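Local coordinates for uncharacterized protein (PDB 2P8T) that is of unknown function but may bind ATP and have an aminoacyl-tRNA ligase-like activity, and joins a probable winged-helix domain to an alpha/beta domain, at residues A[56-60]-A[70-76]; A[96-100]-A[175-180]; A[19-23]-A[50-54]; A[164-168]-A[179-183]. All coordinates share one frame; numbering follows the deposited sequence.

Contact 1. Residues A[56-60]-A[70-76]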
loop_
_atom_site.group_PDB
_atom_site.type_symbol
_atom_site.label_atom_id
_atom_site.label_comp_id
_atom_site.label_asym_id
_atom_site.label_seq_id
_atom_site.Cartn_x
_atom_site.Cartn_y
_atom_site.Cartn_z
ATOM N N HIS A 56 -5.047 -22.145 2.928
ATOM C CA HIS A 56 -5.187 -22.927 4.147
ATOM C C HIS A 56 -5.954 -22.145 5.183
ATOM O O HIS A 56 -6.793 -22.701 5.895
ATOM C CB HIS A 56 -3.813 -23.348 4.712
ATOM C CG HIS A 56 -3.035 -24.214 3.776
ATOM N ND1 HIS A 56 -1.675 -24.415 3.901
ATOM C CD2 HIS A 56 -3.412 -24.873 2.656
ATOM C CE1 HIS A 56 -1.253 -25.180 2.909
ATOM N NE2 HIS A 56 -2.287 -25.469 2.134
ATOM N N LEU A 57 -5.701 -20.840 5.219
ATOM C CA LEU A 57 -6.316 -19.964 6.193
ATOM C C LEU A 57 -7.719 -19.484 5.776
ATOM O O LEU A 57 -8.326 -18.678 6.479
ATOM C CB LEU A 57 -5.386 -18.774 6.457
ATOM C CG LEU A 57 -4.194 -19.111 7.364
ATOM C CD1 LEU A 57 -3.287 -17.913 7.397
ATOM C CD2 LEU A 57 -4.633 -19.496 8.772
ATOM N N ASP A 58 -8.210 -19.996 4.653
ATOM C CA ASP A 58 -9.563 -19.683 4.131
ATOM C C ASP A 58 -9.695 -18.186 3.851
ATOM O O ASP A 58 -10.754 -17.582 4.079
ATOM C CB ASP A 58 -10.666 -20.137 5.091
ATOM C CG ASP A 58 -12.072 -20.015 4.476
ATOM O OD1 ASP A 58 -12.199 -20.226 3.252
ATOM O OD2 ASP A 58 -13.027 -19.684 5.229
ATOM N N ILE A 59 -8.605 -17.593 3.378
ATOM C CA ILE A 59 -8.613 -16.177 3.043
ATOM C C ILE A 59 -8.864 -16.009 1.566
ATOM O O ILE A 59 -9.528 -15.060 1.151
ATOM C CB ILE A 59 -7.333 -15.465 3.518
ATOM C CG1 ILE A 59 -7.345 -15.407 5.051
ATOM C CG2 ILE A 59 -7.222 -14.056 2.941
ATOM C CD1 ILE A 59 -6.005 -14.920 5.675
ATOM N N ILE A 60 -8.349 -16.944 0.782
ATOM C CA ILE A 60 -8.627 -17.006 -0.655
ATOM C C ILE A 60 -9.077 -18.403 -1.080
ATOM O O ILE A 60 -8.876 -19.387 -0.359
ATOM C CB ILE A 60 -7.416 -16.595 -1.530
ATOM C CG1 ILE A 60 -6.299 -17.658 -1.477
ATOM C CG2 ILE A 60 -6.915 -15.183 -1.175
ATOM C CD1 ILE A 60 -5.166 -17.386 -2.417
ATOM N N THR A 70 -12.329 -14.989 -0.079
ATOM C CA THR A 70 -13.459 -15.642 0.577
ATOM C C THR A 70 -14.200 -14.584 1.399
ATOM O O THR A 70 -13.798 -13.417 1.406
ATOM C CB THR A 70 -12.970 -16.724 1.543
ATOM O OG1 THR A 70 -12.223 -16.095 2.601
ATOM C CG2 THR A 70 -12.079 -17.767 0.820
ATOM N N LEU A 71 -15.248 -14.994 2.114
ATOM C CA LEU A 71 -15.946 -14.085 3.032
ATOM C C LEU A 71 -15.003 -13.571 4.132
ATOM O O LEU A 71 -14.984 -12.374 4.438
ATOM C CB LEU A 71 -17.199 -14.736 3.610
ATOM C CG LEU A 71 -18.208 -15.183 2.531
ATOM C CD1 LEU A 71 -19.394 -15.932 3.153
ATOM C CD2 LEU A 71 -18.679 -14.029 1.626
ATOM N N LYS A 72 -14.183 -14.467 4.675
ATOM C CA LYS A 72 -13.116 -14.054 5.604
ATOM C C LYS A 72 -12.138 -13.063 4.945
ATOM O O LYS A 72 -11.803 -12.031 5.548
ATOM C CB LYS A 72 -12.387 -15.291 6.149
ATOM C CG LYS A 72 -11.260 -14.967 7.117
ATOM C CD LYS A 72 -10.474 -16.198 7.467
ATOM C CE LYS A 72 -9.222 -15.818 8.269
ATOM N NZ LYS A 72 -8.498 -17.053 8.695
ATOM N N GLY A 73 -11.699 -13.354 3.716
ATOM C CA GLY A 73 -10.784 -12.475 2.986
ATOM C C GLY A 73 -11.370 -11.091 2.695
ATOM O O GLY A 73 -10.674 -10.079 2.795
ATOM N N LYS A 74 -12.656 -11.060 2.330
ATOM C CA LYS A 74 -13.383 -9.800 2.135
ATOM C C LYS A 74 -13.542 -8.972 3.415
ATOM O O LYS A 74 -13.466 -7.735 3.365
ATOM C CB LYS A 74 -14.770 -10.080 1.529
ATOM C CG LYS A 74 -15.607 -8.822 1.294
ATOM C CD LYS A 74 -15.114 -8.062 0.047
ATOM C CE LYS A 74 -16.160 -7.069 -0.453
ATOM N NZ LYS A 74 -16.341 -5.935 0.472
ATOM N N GLU A 75 -13.772 -9.634 4.547
ATOM C CA GLU A 75 -13.907 -8.941 5.823
ATOM C C GLU A 75 -12.549 -8.335 6.180
ATOM O O GLU A 75 -12.467 -7.226 6.706
ATOM C CB GLU A 75 -14.358 -9.877 6.950
ATOM C CG GLU A 75 -15.790 -10.411 6.822
ATOM C CD GLU A 75 -16.151 -11.386 7.929
ATOM O OE1 GLU A 75 -15.279 -12.204 8.326
ATOM O OE2 GLU A 75 -17.313 -11.350 8.397
ATOM N N ILE A 76 -11.485 -9.074 5.885
ATOM C CA ILE A 76 -10.137 -8.555 6.124
ATOM C C ILE A 76 -9.840 -7.323 5.273
ATOM O O ILE A 76 -9.371 -6.316 5.798
ATOM C CB ILE A 76 -9.056 -9.639 5.929
ATOM C CG1 ILE A 76 -9.099 -10.615 7.103
ATOM C CG2 ILE A 76 -7.654 -8.998 5.848
ATOM C CD1 ILE A 76 -8.332 -11.947 6.844
HETATM O O HOH W 1 -14.600 -17.451 4.452
#
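Lys72 lays its aliphatic chain over the backbone of Leu57 and Asp58. The chain runs fully extended, CG anti to the backbone N (chi1 180°), which carries NZ to the far end of the turn. There NZ donates to Leu57 O at 2.8 Å, in the carbonyl plane. On the way CE rests on Ile59 CG1 at 3.7 Å.

Thr70 makes the second grip. Its OG1 gives its proton to Asp58 O at 2.6 Å, reaching the oxygen from above the carbonyl plane. The same OG1 accepts from Gly73 N at 3.0 Å, so Thr70 is the N-cap of helix 71-81. One hydroxyl thus serves both segments. Asp58 has positive phi and follows helix 44-56 in a Schellman motif. The contact therefore joins the end of one helix to the start of another, on either side of the 60-62/67-69 hairpin. The order of helix, hairpin and helix is consistent with a winged helix-turn-helix, in which 44-56 would probably be the recognition helix and the hairpin the wing.

Thr70 N also bonds to Ile59 O at 3.1 Å. Gly73 CA approaches that oxygen at 3.4 Å in a CH...O contact. A water links Asp58 OD2 to Lys72 N. On the buried side Ile59 CD1 meets Ile76 CD1 at 4.0 Å, the two side chains crossing at about a right angle.

Contact 2. Residues A[96-100]-A[175-180]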
loop_
_atom_site.group_PDB
_atom_site.type_symbol
_atom_site.label_atom_id
_atom_site.label_comp_id
_atom_site.label_asym_id
_atom_site.label_seq_id
_atom_site.Cartn_x
_atom_site.Cartn_y
_atom_site.Cartn_z
ATOM N N PRO A 96 7.174 5.234 -12.093
ATOM C CA PRO A 96 5.893 4.757 -11.537
ATOM C C PRO A 96 5.834 4.953 -10.031
ATOM O O PRO A 96 6.810 4.692 -9.342
ATOM C CB PRO A 96 5.876 3.258 -11.884
ATOM C CG PRO A 96 7.303 2.901 -12.193
ATOM C CD PRO A 96 7.962 4.142 -12.703
ATOM N N GLY A 97 4.678 5.386 -9.535
ATOM C CA GLY A 97 4.476 5.599 -8.117
ATOM C C GLY A 97 3.160 5.046 -7.603
ATOM O O GLY A 97 2.306 4.607 -8.382
ATOM N N ILE A 98 2.989 5.096 -6.282
ATOM C CA ILE A 98 1.771 4.641 -5.632
ATOM C C ILE A 98 1.441 5.618 -4.493
ATOM O O ILE A 98 2.328 6.034 -3.754
ATOM C CB ILE A 98 1.954 3.196 -5.068
ATOM C CG1 ILE A 98 1.963 2.166 -6.201
ATOM C CG2 ILE A 98 0.882 2.861 -4.007
ATOM C CD1 ILE A 98 0.553 1.831 -6.728
ATOM N N ALA A 99 0.174 5.998 -4.386
ATOM C CA ALA A 99 -0.281 6.820 -3.289
ATOM C C ALA A 99 -1.249 5.995 -2.449
ATOM O O ALA A 99 -2.116 5.287 -3.000
ATOM C CB ALA A 99 -0.967 8.105 -3.801
ATOM N N ILE A 100 -1.047 6.051 -1.135
ATOM C CA ILE A 100 -1.953 5.443 -0.161
ATOM C C ILE A 100 -2.267 6.458 0.944
ATOM O O ILE A 100 -1.367 7.012 1.583
ATOM C CB ILE A 100 -1.365 4.137 0.470
ATOM C CG1 ILE A 100 -0.918 3.145 -0.614
ATOM C CG2 ILE A 100 -2.370 3.515 1.454
ATOM C CD1 ILE A 100 -0.247 1.851 -0.070
ATOM N N ALA A 175 7.294 0.367 -6.158
ATOM C CA ALA A 175 6.482 1.478 -5.605
ATOM C C ALA A 175 5.383 0.949 -4.675
ATOM O O ALA A 175 5.135 1.501 -3.598
ATOM C CB ALA A 175 5.866 2.336 -6.739
ATOM N N LEU A 176 4.707 -0.110 -5.109
ATOM C CA LEU A 176 3.622 -0.679 -4.314
ATOM C C LEU A 176 4.144 -1.225 -2.995
ATOM O O LEU A 176 3.599 -0.914 -1.930
ATOM C CB LEU A 176 2.878 -1.780 -5.078
ATOM C CG LEU A 176 1.666 -2.363 -4.323
ATOM C CD1 LEU A 176 0.707 -1.280 -3.834
ATOM C CD2 LEU A 176 0.938 -3.378 -5.205
ATOM N N LYS A 177 5.195 -2.038 -3.077
ATOM C CA LYS A 177 5.781 -2.680 -1.899
ATOM C C LYS A 177 6.293 -1.654 -0.886
ATOM O O LYS A 177 6.050 -1.783 0.321
ATOM C CB LYS A 177 6.910 -3.642 -2.335
ATOM C CG LYS A 177 7.343 -4.692 -1.280
ATOM C CD LYS A 177 8.081 -5.882 -1.946
ATOM C CE LYS A 177 8.944 -6.686 -0.957
ATOM N NZ LYS A 177 8.111 -7.395 0.094
ATOM N N SER A 178 6.987 -0.630 -1.373
ATOM C CA SER A 178 7.538 0.384 -0.481
ATOM C C SER A 178 6.434 1.238 0.152
ATOM O O SER A 178 6.520 1.583 1.339
ATOM C CB SER A 178 8.565 1.265 -1.202
ATOM O OG SER A 178 8.019 1.912 -2.351
ATOM N N ALA A 179 5.402 1.571 -0.623
ATOM C CA ALA A 179 4.259 2.330 -0.055
ATOM C C ALA A 179 3.563 1.514 1.050
ATOM O O ALA A 179 3.235 2.044 2.119
ATOM C CB ALA A 179 3.271 2.724 -1.167
ATOM N N ILE A 180 3.356 0.220 0.799
ATOM C CA ILE A 180 2.748 -0.660 1.797
ATOM C C ILE A 180 3.648 -0.768 3.032
ATOM O O ILE A 180 3.170 -0.770 4.155
ATOM C CB ILE A 180 2.361 -2.039 1.199
ATOM C CG1 ILE A 180 1.237 -1.843 0.182
ATOM C CG2 ILE A 180 1.904 -3.018 2.325
ATOM C CD1 ILE A 180 0.896 -3.065 -0.655
#
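The contact is helix-on-sheet packing in the alpha/beta domain: helix 172-187 lies on one face of the antiparallel sheet that contains strand 95-102. The axes of the two short segments approach to 7.3 Å, and their directions differ by 30°. Such closeness suits the small residues at the interface. Ala175 CB points at the strand and sits 3.8 Å from Gly97 CA. It also lies 3.6 Å from Pro96 O, so it touches backbone at the start of the strand.

Ile98 carries the middle. CG1 lies beside the backbone N and CG2 anti to it (chi1 -73°), which splits the two branches between different parts of the helix. CG1 reaches the helix backbone, 3.7 Å from Leu176 N. CG2 meets Ala179 CB at 3.7 Å and Leu176 CD1 at 4.1 Å, with the isoleucine and leucine side chains crossing at a slant. Ile98 and Ile100 are on the same face of the strand, while Ala99 between them points away. Ala175 and Ala179 are one helical turn apart and form the matching row.

Further along, Ile100 CD1 ends against Ala179 CB at 3.8 Å, so Ala179 CB lies between the CG2 branch of Ile98 and the CD1 tip of Ile100. The same CD1 lies 4.0 Å from Ile180 CG1. Ile180 continues to Leu21 and Ala22 of helix 17-26 in the N-terminal domain. Strand 163-168 pairs beside the strand, with Ile98 and Ile100 bonded through their backbones to Thr167 and Ile165.

Contact 3. Residues A[19-23]-A[50-54]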
loop_
_atom_site.group_PDB
_atom_site.type_symbol
_atom_site.label_atom_id
_atom_site.label_comp_id
_atom_site.label_asym_id
_atom_site.label_seq_id
_atom_site.Cartn_x
_atom_site.Cartn_y
_atom_site.Cartn_z
ATOM N N ASP A 19 4.030 -8.292 1.475
ATOM C CA ASP A 19 3.538 -9.113 0.376
ATOM C C ASP A 19 2.112 -9.606 0.659
ATOM O O ASP A 19 1.287 -9.633 -0.241
ATOM C CB ASP A 19 4.460 -10.323 0.124
ATOM C CG ASP A 19 5.867 -9.925 -0.294
ATOM O OD1 ASP A 19 6.031 -9.015 -1.156
ATOM O OD2 ASP A 19 6.817 -10.542 0.235
ATOM N N VAL A 20 1.835 -10.010 1.896
ATOM C CA VAL A 20 0.481 -10.449 2.288
ATOM C C VAL A 20 -0.464 -9.280 2.051
ATOM O O VAL A 20 -1.458 -9.421 1.320
ATOM C CB VAL A 20 0.396 -10.898 3.764
ATOM C CG1 VAL A 20 -1.054 -11.285 4.160
ATOM C CG2 VAL A 20 1.383 -12.055 4.057
ATOM N N LEU A 21 -0.124 -8.116 2.607
ATOM C CA LEU A 21 -0.996 -6.938 2.435
ATOM C C LEU A 21 -1.215 -6.603 0.963
ATOM O O LEU A 21 -2.349 -6.354 0.548
ATOM C CB LEU A 21 -0.478 -5.723 3.211
ATOM C CG LEU A 21 -0.435 -5.832 4.742
ATOM C CD1 LEU A 21 0.492 -4.803 5.364
ATOM C CD2 LEU A 21 -1.838 -5.746 5.316
ATOM N N ALA A 22 -0.139 -6.636 0.164
ATOM C CA ALA A 22 -0.227 -6.384 -1.270
ATOM C C ALA A 22 -1.196 -7.316 -1.990
ATOM O O ALA A 22 -1.997 -6.859 -2.811
ATOM C CB ALA A 22 1.159 -6.430 -1.932
ATOM N N VAL A 23 -1.119 -8.614 -1.697
ATOM C CA VAL A 23 -2.004 -9.583 -2.353
ATOM C C VAL A 23 -3.473 -9.257 -2.057
ATOM O O VAL A 23 -4.310 -9.273 -2.950
ATOM C CB VAL A 23 -1.660 -11.055 -1.941
ATOM C CG1 VAL A 23 -2.811 -11.999 -2.264
ATOM C CG2 VAL A 23 -0.365 -11.497 -2.600
ATOM N N LEU A 50 2.873 -18.357 -0.551
ATOM C CA LEU A 50 1.976 -17.325 -0.057
ATOM C C LEU A 50 0.514 -17.665 -0.366
ATOM O O LEU A 50 -0.306 -17.633 0.549
ATOM C CB LEU A 50 2.370 -15.949 -0.621
ATOM C CG LEU A 50 1.416 -14.786 -0.367
ATOM C CD1 LEU A 50 1.094 -14.628 1.097
ATOM C CD2 LEU A 50 2.053 -13.516 -0.946
ATOM N N LEU A 51 0.204 -18.016 -1.615
ATOM C CA LEU A 51 -1.182 -18.349 -2.015
ATOM C C LEU A 51 -1.691 -19.617 -1.334
ATOM O O LEU A 51 -2.862 -19.709 -0.943
ATOM C CB LEU A 51 -1.327 -18.435 -3.534
ATOM C CG LEU A 51 -1.083 -17.144 -4.330
ATOM C CD1 LEU A 51 -1.284 -17.397 -5.794
ATOM C CD2 LEU A 51 -1.993 -16.009 -3.876
ATOM N N ARG A 52 -0.800 -20.592 -1.151
ATOM C CA ARG A 52 -1.181 -21.773 -0.388
ATOM C C ARG A 52 -1.496 -21.445 1.060
ATOM O O ARG A 52 -2.490 -21.928 1.590
ATOM C CB ARG A 52 -0.163 -22.906 -0.518
ATOM C CG ARG A 52 -0.507 -23.917 -1.612
ATOM C CD ARG A 52 -1.445 -23.331 -2.670
ATOM N NE ARG A 52 -1.164 -23.801 -4.024
ATOM C CZ ARG A 52 -0.568 -23.059 -4.953
ATOM N NH1 ARG A 52 -0.182 -21.822 -4.665
ATOM N NH2 ARG A 52 -0.355 -23.563 -6.164
ATOM N N LYS A 53 -0.683 -20.606 1.708
ATOM C CA LYS A 53 -0.993 -20.243 3.082
ATOM C C LYS A 53 -2.327 -19.514 3.141
ATOM O O LYS A 53 -3.144 -19.802 4.007
ATOM C CB LYS A 53 0.107 -19.376 3.719
ATOM C CG LYS A 53 -0.075 -19.181 5.221
ATOM C CD LYS A 53 0.210 -20.466 5.990
ATOM C CE LYS A 53 0.083 -20.233 7.490
ATOM N NZ LYS A 53 0.431 -21.494 8.208
ATOM N N LEU A 54 -2.539 -18.580 2.215
ATOM C CA LEU A 54 -3.832 -17.871 2.164
ATOM C C LEU A 54 -4.989 -18.849 1.969
ATOM O O LEU A 54 -6.012 -18.725 2.645
ATOM C CB LEU A 54 -3.828 -16.796 1.080
ATOM C CG LEU A 54 -2.915 -15.611 1.366
ATOM C CD1 LEU A 54 -2.861 -14.740 0.146
ATOM C CD2 LEU A 54 -3.382 -14.799 2.589
#
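Val23 and Leu50 make the tight part of this contact between two helices of the HTH-clan N-terminal domain, 17-26 and 44-56. Val23 CG2 lies 3.6 Å from Leu50 CD2 as the two side chains slide past each other in opposite directions. The other branch, Val23 CG1, reaches Leu54 CD1 at 3.7 Å, tip to tip. CG1 is anti to the backbone N (chi1 163°) and CG2 lies beside that N, so the two methyls serve leucines one helical turn apart.

The backbones stay well apart. The axes of the short segments are 11.3 Å from each other at the nearest point and cross at -71°. The leucine side chains of 50-54 span most of the gap to the valines, and the side-chain contacts are between carbon atoms. Ile36 and Leu40 of helix 33-40 also touch Val23, so three helices share this core.

The packing is looser at the margins. Val23 CG1 comes only to 4.4 Å from Leu51 CD2, and Val20 CG1 stands 4.5 Å from Leu54 CD2. Arg52 and Lys53 lie on the partly exposed side of helix 44-56 and take no part. Asp19 offers its CB to Leu50, while its carboxylate is turned elsewhere: OD2 accepts from Thr16 N and OD1 pairs with Lys177 of helix 172-187. The other methyl of Val20 packs more closely than the first, CG2 meeting Leu50 CD1 at 3.9 Å.

Contact 4. Residues A[164-168]-A[179-183]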
loop_
_atom_site.group_PDB
_atom_site.type_symbol
_atom_site.label_atom_id
_atom_site.label_comp_id
_atom_site.label_asym_id
_atom_site.label_seq_id
_atom_site.Cartn_x
_atom_site.Cartn_y
_atom_site.Cartn_z
ATOM N N VAL A 164 -0.766 11.028 3.725
ATOM C CA VAL A 164 -0.785 10.578 2.343
ATOM C C VAL A 164 0.619 10.121 1.987
ATOM O O VAL A 164 1.549 10.940 1.943
ATOM C CB VAL A 164 -1.279 11.675 1.344
ATOM C CG1 VAL A 164 -1.357 11.063 -0.065
ATOM C CG2 VAL A 164 -2.659 12.212 1.739
ATOM N N ILE A 165 0.773 8.826 1.754
ATOM C CA ILE A 165 2.077 8.245 1.396
ATOM C C ILE A 165 2.163 8.267 -0.088
ATOM O O ILE A 165 1.252 7.775 -0.752
ATOM C CB ILE A 165 2.169 6.764 1.820
ATOM C CG1 ILE A 165 2.042 6.633 3.331
ATOM C CG2 ILE A 165 3.461 6.093 1.316
ATOM C CD1 ILE A 165 1.576 5.216 3.748
ATOM N N ILE A 166 3.253 8.814 -0.627
ATOM C CA ILE A 166 3.497 8.705 -2.076
ATOM C C ILE A 166 4.906 8.193 -2.302
ATOM O O ILE A 166 5.863 8.864 -1.941
ATOM C CB ILE A 166 3.341 10.057 -2.811
ATOM C CG1 ILE A 166 1.963 10.658 -2.519
ATOM C CG2 ILE A 166 3.547 9.881 -4.353
ATOM C CD1 ILE A 166 1.787 12.092 -2.929
ATOM N N THR A 167 5.023 7.000 -2.870
ATOM C CA THR A 167 6.350 6.464 -3.228
ATOM C C THR A 167 6.494 6.382 -4.741
ATOM O O THR A 167 5.484 6.299 -5.477
ATOM C CB THR A 167 6.576 5.045 -2.657
ATOM O OG1 THR A 167 5.619 4.144 -3.227
ATOM C CG2 THR A 167 6.469 5.022 -1.140
ATOM N N TRP A 168 7.738 6.359 -5.215
ATOM C CA TRP A 168 7.991 6.046 -6.620
ATOM C C TRP A 168 9.257 5.234 -6.725
ATOM O O TRP A 168 10.069 5.231 -5.804
ATOM C CB TRP A 168 8.049 7.306 -7.504
ATOM C CG TRP A 168 9.106 8.285 -7.138
ATOM C CD1 TRP A 168 10.342 8.444 -7.741
ATOM C CD2 TRP A 168 9.034 9.277 -6.105
ATOM N NE1 TRP A 168 11.034 9.474 -7.129
ATOM C CE2 TRP A 168 10.256 9.997 -6.123
ATOM C CE3 TRP A 168 8.048 9.633 -5.165
ATOM C CZ2 TRP A 168 10.509 11.054 -5.244
ATOM C CZ3 TRP A 168 8.306 10.674 -4.279
ATOM C CH2 TRP A 168 9.533 11.370 -4.326
ATOM N N ALA A 179 5.402 1.571 -0.623
ATOM C CA ALA A 179 4.259 2.330 -0.055
ATOM C C ALA A 179 3.563 1.514 1.050
ATOM O O ALA A 179 3.235 2.044 2.119
ATOM C CB ALA A 179 3.271 2.724 -1.167
ATOM N N ILE A 180 3.356 0.220 0.799
ATOM C CA ILE A 180 2.748 -0.660 1.797
ATOM C C ILE A 180 3.648 -0.768 3.032
ATOM O O ILE A 180 3.170 -0.770 4.155
ATOM C CB ILE A 180 2.361 -2.039 1.199
ATOM C CG1 ILE A 180 1.237 -1.843 0.182
ATOM C CG2 ILE A 180 1.904 -3.018 2.325
ATOM C CD1 ILE A 180 0.896 -3.065 -0.655
ATOM N N HIS A 181 4.965 -0.813 2.826
ATOM C CA HIS A 181 5.873 -0.828 3.978
ATOM C C HIS A 181 5.646 0.396 4.893
ATOM O O HIS A 181 5.562 0.263 6.099
ATOM C CB HIS A 181 7.321 -0.886 3.495
ATOM C CG HIS A 181 8.318 -0.916 4.609
ATOM N ND1 HIS A 181 8.331 -1.908 5.564
ATOM C CD2 HIS A 181 9.319 -0.067 4.931
ATOM C CE1 HIS A 181 9.304 -1.673 6.428
ATOM N NE2 HIS A 181 9.925 -0.565 6.060
ATOM N N VAL A 182 5.544 1.587 4.300
ATOM C CA VAL A 182 5.286 2.823 5.064
ATOM C C VAL A 182 3.926 2.778 5.769
ATOM O O VAL A 182 3.797 3.113 6.957
ATOM C CB VAL A 182 5.420 4.100 4.165
ATOM C CG1 VAL A 182 5.136 5.368 4.981
ATOM C CG2 VAL A 182 6.827 4.171 3.497
ATOM N N ALA A 183 2.903 2.323 5.033
ATOM C CA ALA A 183 1.567 2.124 5.590
ATOM C C ALA A 183 1.598 1.211 6.809
ATOM O O ALA A 183 0.997 1.515 7.878
ATOM C CB ALA A 183 0.661 1.547 4.514
#
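Ile165 projects from strand 163-168 onto helix 172-187, on the helix-covered face of the antiparallel sheet. Its CB carries two branches. CG2 lies anti to the backbone N and comes to 4.0 Å from Val182 CB; Ala179 CB is also close. CG1 lies beside the backbone N (chi1 -62°) and meets Val182 CG1 at 3.7 Å. The Ile165 and Val182 side chains slide past each other in opposite directions. From CG1 the chain extends to CD1, which ends on the helix backbone, 3.4 Å from Ala183 N. The same methyl lies 3.9 Å from Ala183 CB. The isoleucine therefore spans a full turn of the helix, from Ala179 to Ala183.

The strand and helix segments run nearly antiparallel, at 150°, with their axes 8.5 Å apart at the closest. They are joined by a short connection, so the helix that follows folds back over the strand. Ile166, between the two contact residues, points away from the helix.

Thr167 packs closer to the start of the helix segment. Its CG2 lies 3.6 Å from Ala179 CA. Its hydroxyl is buried but satisfied, being hydrogen-bonded to Ala175 O one turn earlier. Beside that bond, Thr167 OG1 is 3.4 Å from Ala179 CB.

How the contacts relate
From the N terminus, contact 3 closes the first loop, bringing helix 17-26 to helix 44-56. Contact 1 follows directly and closes the short hairpin loop between helices 44-56 and 71-81. The two touch where Ile59 and Ile60 meet Leu54 and Leu51, within the N-terminal domain. Contact 2 then spans the second domain, from strand 95-102 to helix 172-187. Contact 4 opens late in that span, at strand 163-168, and closes a short loop on the same helix, sharing Ala179 and Ile180; its strand neighbours 95-102. Contacts 2 and 3 meet across the domain boundary, where helix 172-187 faces helix 17-26.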